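Local coordinates for uncharacterized protein Q9I3C8_PSEAE (Pseudomonas aeruginosa, PDB 3F1T), which is of unknown function but belongs to the hotdog-fold thioesterase superfamily and probably hydrolyses acyl-CoA thioesters, at residues B[20-28]-B[37-45]. Numbering follows the deposited sequence.
Sequences CQVLGLTVE and LRLPYSQAI
Thr26 and Arg38 pair at the open end of the first beta hairpin of the hotdog sheet, where strands 26-31 and 34-39 run antiparallel. Theirs is a hydrogen-bonded pair: Thr26 N donates to Arg38 O (3.0 Å, 162° at the hydrogen) and Arg38 N returns a bond to Thr26 O (2.8 Å, 155°), each donor lying in the plane of the carbonyl it meets. Their side chains run alongside one another on one face of the sheet. Thr26 OG1, placed between the backbone N and the carbonyl carbon, gives its hydrogen to Glu28 OE2 at 2.8 Å, on the anti side of the carboxylate and tilted out of its plane. That same OE2 sits over a face of the Arg38 guanidinium, 3.9 Å from NE; none of the guanidinium hydrogens is directed to it, leaving a long, purely electrostatic pair. The next pair, Val27 and Leu37, is non-hydrogen-bonded and faces the other way, Val27 packing on helix 4-15 and Leu37 on helix 56-70. Where the strands part, Leu39 CD1, from the end of strand 37-39, presses on Leu25 CD1 in the loop at 3.4 Å, tighter than normal carbon contact, and reaches Leu23 CG at 3.7 Å. Pro40 lays its CD against Gly24 O (3.2 Å). Gln43, folded back at its second torsion, sends NE2 to Val22 O at 3.0 Å, nearly in line with the C=O bond, although the 130° angle at hydrogen makes this a bent bond. Two nearly straight backbone bonds therefore fix the register, while leucine packing and one amide bond carry the contact into the flanking 3-10 turns; the Glu28 carboxylate probably stabilises the arginine's charge without fixing its orientation.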
ATOM      1  N   CYS B  20       7.113  16.729 -16.129  1.00 46.36           N
ATOM      2  CA  CYS B  20       7.771  16.907 -14.849  1.00 45.33           C
ATOM      3  C   CYS B  20       9.171  17.492 -15.013  1.00 43.59           C
ATOM      4  O   CYS B  20       9.917  17.595 -14.044  1.00 44.86           O
ATOM      5  CB  CYS B  20       7.835  15.575 -14.105  1.00 45.84           C
ATOM      6  SG  CYS B  20       9.134  14.455 -14.670  1.00 51.96           S
ATOM      7  N   GLN B  21       9.525  17.870 -16.243  1.00 42.47           N
ATOM      8  CA  GLN B  21      10.852  18.427 -16.528  1.00 39.30           C
ATOM      9  C   GLN B  21      11.023  19.750 -15.795  1.00 34.95           C
ATOM     10  O   GLN B  21      12.143  20.193 -15.544  1.00 32.97           O
ATOM     11  CB  GLN B  21      11.039  18.637 -18.031  1.00 40.09           C
ATOM     12  CG  GLN B  21      11.216  17.343 -18.814  1.00 45.86           C
ATOM     13  CD  GLN B  21      12.672  16.945 -18.978  1.00 48.91           C
ATOM     14  OE1 GLN B  21      13.408  17.552 -19.760  1.00 57.78           O
ATOM     15  NE2 GLN B  21      13.085  15.898 -18.266  1.00 53.56           N
ATOM     16  N   VAL B  22       9.900  20.273 -15.318  1.00 31.90           N
ATOM     17  CA  VAL B  22       9.838  21.536 -14.598  1.00 29.80           C
ATOM     18  C   VAL B  22      10.420  21.410 -13.195  1.00 27.81           C
ATOM     19  O   VAL B  22      10.915  22.388 -12.631  1.00 28.63           O
ATOM     20  CB  VAL B  22       8.383  22.021 -14.536  1.00 30.51           C
ATOM     21  CG1 VAL B  22       7.549  21.225 -15.559  1.00 32.20           C
ATOM     22  CG2 VAL B  22       7.806  21.855 -13.140  1.00 27.45           C
ATOM     23  N   LEU B  23      10.533  20.165 -12.740  1.00 27.57           N
ATOM     24  CA  LEU B  23      11.077  19.807 -11.424  1.00 24.52           C
ATOM     25  C   LEU B  23      12.608  19.745 -11.429  1.00 24.60           C
ATOM     26  O   LEU B  23      13.233  19.683 -10.374  1.00 25.31           O
ATOM     27  CB  LEU B  23      10.517  18.448 -10.993  1.00 23.06           C
ATOM     28  CG  LEU B  23       9.448  18.302  -9.899  1.00 24.80           C
ATOM     29  CD1 LEU B  23       8.545  19.509  -9.748  1.00 19.46           C
ATOM     30  CD2 LEU B  23       8.617  17.038 -10.105  1.00 23.43           C
ATOM     31  N   GLY B  24      13.218  19.773 -12.613  1.00 22.30           N
ATOM     32  CA  GLY B  24      14.678  19.750 -12.704  1.00 18.99           C
ATOM     33  C   GLY B  24      15.274  18.419 -12.271  1.00 21.49           C
ATOM     34  O   GLY B  24      16.425  18.362 -11.841  1.00 20.01           O
ATOM     35  N   LEU B  25      14.501  17.340 -12.399  1.00 18.66           N
ATOM     36  CA  LEU B  25      14.944  16.027 -11.936  1.00 19.37           C
ATOM     37  C   LEU B  25      16.168  15.615 -12.770  1.00 21.28           C
ATOM     38  O   LEU B  25      16.262  15.995 -13.938  1.00 20.32           O
ATOM     39  CB  LEU B  25      13.806  15.020 -12.122  1.00 18.77           C
ATOM     40  CG  LEU B  25      13.066  14.528 -10.882  1.00 21.51           C
ATOM     41  CD1 LEU B  25      12.865  15.607  -9.842  1.00 22.49           C
ATOM     42  CD2 LEU B  25      11.764  13.834 -11.231  1.00 19.38           C
ATOM     43  N   THR B  26      17.199  15.077 -12.113  1.00 20.02           N
ATOM     44  CA  THR B  26      18.378  14.554 -12.821  1.00 21.37           C
ATOM     45  C   THR B  26      18.717  13.131 -12.383  1.00 21.53           C
ATOM     46  O   THR B  26      18.392  12.733 -11.261  1.00 20.39           O
ATOM     47  CB  THR B  26      19.645  15.427 -12.604  1.00 18.60           C
ATOM     48  OG1 THR B  26      19.916  15.533 -11.210  1.00 20.08           O
ATOM     49  CG2 THR B  26      19.467  16.819 -13.199  1.00 21.79           C
ATOM     50  N   VAL B  27      19.374  12.378 -13.268  1.00 20.18           N
ATOM     51  CA  VAL B  27      19.923  11.072 -12.921  1.00 19.05           C
ATOM     52  C   VAL B  27      21.352  11.232 -12.451  1.00 19.99           C
ATOM     53  O   VAL B  27      22.229  11.594 -13.235  1.00 20.72           O
ATOM     54  CB  VAL B  27      19.946  10.098 -14.131  1.00 19.65           C
ATOM     55  CG1 VAL B  27      20.337   8.694 -13.675  1.00 16.82           C
ATOM     56  CG2 VAL B  27      18.612  10.063 -14.822  1.00 19.09           C
ATOM     57  N   GLU B  28      21.613  10.834 -11.213  1.00 20.55           N
ATOM     58  CA  GLU B  28      22.943  10.958 -10.646  1.00 20.10           C
ATOM     59  C   GLU B  28      23.817   9.732 -10.920  1.00 21.46           C
ATOM     60  O   GLU B  28      25.028   9.853 -11.146  1.00 22.73           O
ATOM     61  CB  GLU B  28      22.831  11.217  -9.141  1.00 22.48           C
ATOM     62  CG  GLU B  28      21.941  12.394  -8.815  1.00 22.14           C
ATOM     63  CD  GLU B  28      22.627  13.716  -9.080  1.00 30.39           C
ATOM     64  OE1 GLU B  28      23.587  14.035  -8.333  1.00 34.63           O
ATOM     65  OE2 GLU B  28      22.218  14.424 -10.037  1.00 34.14           O
ATOM     66  N   LEU B  37      18.183   9.267  -8.607  1.00 17.44           N
ATOM     67  CA  LEU B  37      17.786  10.549  -9.153  1.00 17.64           C
ATOM     68  C   LEU B  37      17.922  11.613  -8.078  1.00 16.90           C
ATOM     69  O   LEU B  37      17.799  11.321  -6.889  1.00 18.45           O
ATOM     70  CB  LEU B  37      16.325  10.491  -9.628  1.00 17.42           C
ATOM     71  CG  LEU B  37      16.064  10.160 -11.095  1.00 20.78           C
ATOM     72  CD1 LEU B  37      16.659   8.822 -11.452  1.00 20.43           C
ATOM     73  CD2 LEU B  37      14.579  10.208 -11.430  1.00 18.62           C
ATOM     74  N   ARG B  38      17.896  12.863  -8.515  1.00 16.07           N
ATOM     75  CA  ARG B  38      17.864  13.984  -7.619  1.00 16.46           C
ATOM     76  C   ARG B  38      16.757  14.984  -7.996  1.00 17.23           C
ATOM     77  O   ARG B  38      16.611  15.351  -9.155  1.00 18.75           O
ATOM     78  CB  ARG B  38      19.231  14.670  -7.588  1.00 16.46           C
ATOM     79  CG  ARG B  38      19.281  15.858  -6.662  1.00 18.32           C
ATOM     80  CD  ARG B  38      20.503  16.701  -6.909  1.00 25.46           C
ATOM     81  NE  ARG B  38      20.436  17.415  -8.180  1.00 25.47           N
ATOM     82  CZ  ARG B  38      21.258  18.409  -8.505  1.00 23.87           C
ATOM     83  NH1 ARG B  38      22.116  18.869  -7.611  1.00 25.13           N
ATOM     84  NH2 ARG B  38      21.208  18.955  -9.706  1.00 24.93           N
ATOM     85  N   LEU B  39      16.044  15.471  -6.984  1.00 18.53           N
ATOM     86  CA  LEU B  39      15.161  16.620  -7.111  1.00 17.22           C
ATOM     87  C   LEU B  39      15.781  17.843  -6.418  1.00 18.40           C
ATOM     88  O   LEU B  39      15.851  17.893  -5.196  1.00 17.77           O
ATOM     89  CB  LEU B  39      13.814  16.274  -6.481  1.00 17.06           C
ATOM     90  CG  LEU B  39      12.812  17.384  -6.150  1.00 20.06           C
ATOM     91  CD1 LEU B  39      12.159  17.894  -7.440  1.00 17.81           C
ATOM     92  CD2 LEU B  39      11.753  16.832  -5.198  1.00 15.67           C
ATOM     93  N   PRO B  40      16.177  18.863  -7.200  1.00 19.18           N
ATOM     94  CA  PRO B  40      16.668  20.117  -6.617  1.00 19.03           C
ATOM     95  C   PRO B  40      15.558  20.869  -5.873  1.00 20.36           C
ATOM     96  O   PRO B  40      14.476  21.075  -6.421  1.00 22.60           O
ATOM     97  CB  PRO B  40      17.133  20.918  -7.844  1.00 17.08           C
ATOM     98  CG  PRO B  40      16.340  20.389  -8.965  1.00 19.28           C
ATOM     99  CD  PRO B  40      16.071  18.934  -8.669  1.00 19.21           C
ATOM    100  N   TYR B  41      15.802  21.242  -4.624  1.00 22.28           N
ATOM    101  CA  TYR B  41      14.720  21.741  -3.774  1.00 24.88           C
ATOM    102  C   TYR B  41      14.052  23.026  -4.277  1.00 26.93           C
ATOM    103  O   TYR B  41      12.845  23.199  -4.122  1.00 26.87           O
ATOM    104  CB  TYR B  41      15.161  21.870  -2.307  1.00 24.67           C
ATOM    105  CG  TYR B  41      16.023  23.071  -1.997  1.00 24.74           C
ATOM    106  CD1 TYR B  41      15.447  24.316  -1.736  1.00 25.24           C
ATOM    107  CD2 TYR B  41      17.397  22.936  -1.828  1.00 19.55           C
ATOM    108  CE1 TYR B  41      16.222  25.398  -1.358  1.00 25.61           C
ATOM    109  CE2 TYR B  41      18.182  24.016  -1.476  1.00 21.86           C
ATOM    110  CZ  TYR B  41      17.588  25.242  -1.225  1.00 26.69           C
ATOM    111  OH  TYR B  41      18.360  26.321  -0.856  1.00 30.26           O
ATOM    112  N   SER B  42      14.821  23.895  -4.929  1.00 27.54           N
ATOM    113  CA  SER B  42      14.297  25.178  -5.386  1.00 31.35           C
ATOM    114  C   SER B  42      13.127  25.009  -6.346  1.00 32.62           C
ATOM    115  O   SER B  42      12.288  25.891  -6.474  1.00 31.67           O
ATOM    116  CB  SER B  42      15.395  26.001  -6.058  1.00 31.48           C
ATOM    117  OG  SER B  42      16.078  25.225  -7.031  1.00 36.26           O
ATOM    118  N   GLN B  43      13.023  23.835  -6.954  1.00 34.97           N
ATOM    119  CA  GLN B  43      12.061  23.618  -8.035  1.00 36.09           C
ATOM    120  C   GLN B  43      10.719  23.055  -7.552  1.00 36.34           C
ATOM    121  O   GLN B  43       9.771  22.939  -8.330  1.00 35.04           O
ATOM    122  CB  GLN B  43      12.684  22.729  -9.117  1.00 35.07           C
ATOM    123  CG  GLN B  43      13.869  23.398  -9.822  1.00 36.56           C
ATOM    124  CD  GLN B  43      13.458  24.645 -10.589  1.00 41.73           C
ATOM    125  OE1 GLN B  43      13.627  25.774 -10.113  1.00 46.33           O
ATOM    126  NE2 GLN B  43      12.876  24.446 -11.767  1.00 49.07           N
ATOM    127  N   ALA B  44      10.604  22.847  -6.239  1.00 36.16           N
ATOM    128  CA  ALA B  44       9.462  22.135  -5.671  1.00 36.23           C
ATOM    129  C   ALA B  44       8.926  22.786  -4.398  1.00 36.82           C
ATOM    130  O   ALA B  44       8.280  22.121  -3.597  1.00 36.22           O
ATOM    131  CB  ALA B  44       9.825  20.703  -5.403  1.00 34.47           C
ATOM    132  N   ILE B  45       9.291  24.045  -4.161  1.00 39.33           N
ATOM    133  CA  ILE B  45       8.885  24.743  -2.936  1.00 41.40           C
ATOM    134  C   ILE B  45       7.377  24.924  -2.910  1.00 43.66           C
ATOM    135  O   ILE B  45       6.767  25.270  -3.922  1.00 43.79           O
ATOM    136  CB  ILE B  45       9.520  26.147  -2.817  1.00 40.48           C
ATOM    137  CG1 ILE B  45      11.047  26.065  -2.840  1.00 39.35           C
ATOM    138  CG2 ILE B  45       9.047  26.828  -1.544  1.00 37.56           C
ATOM    139  CD1 ILE B  45      11.619  25.221  -1.733  1.00 43.25           C
TER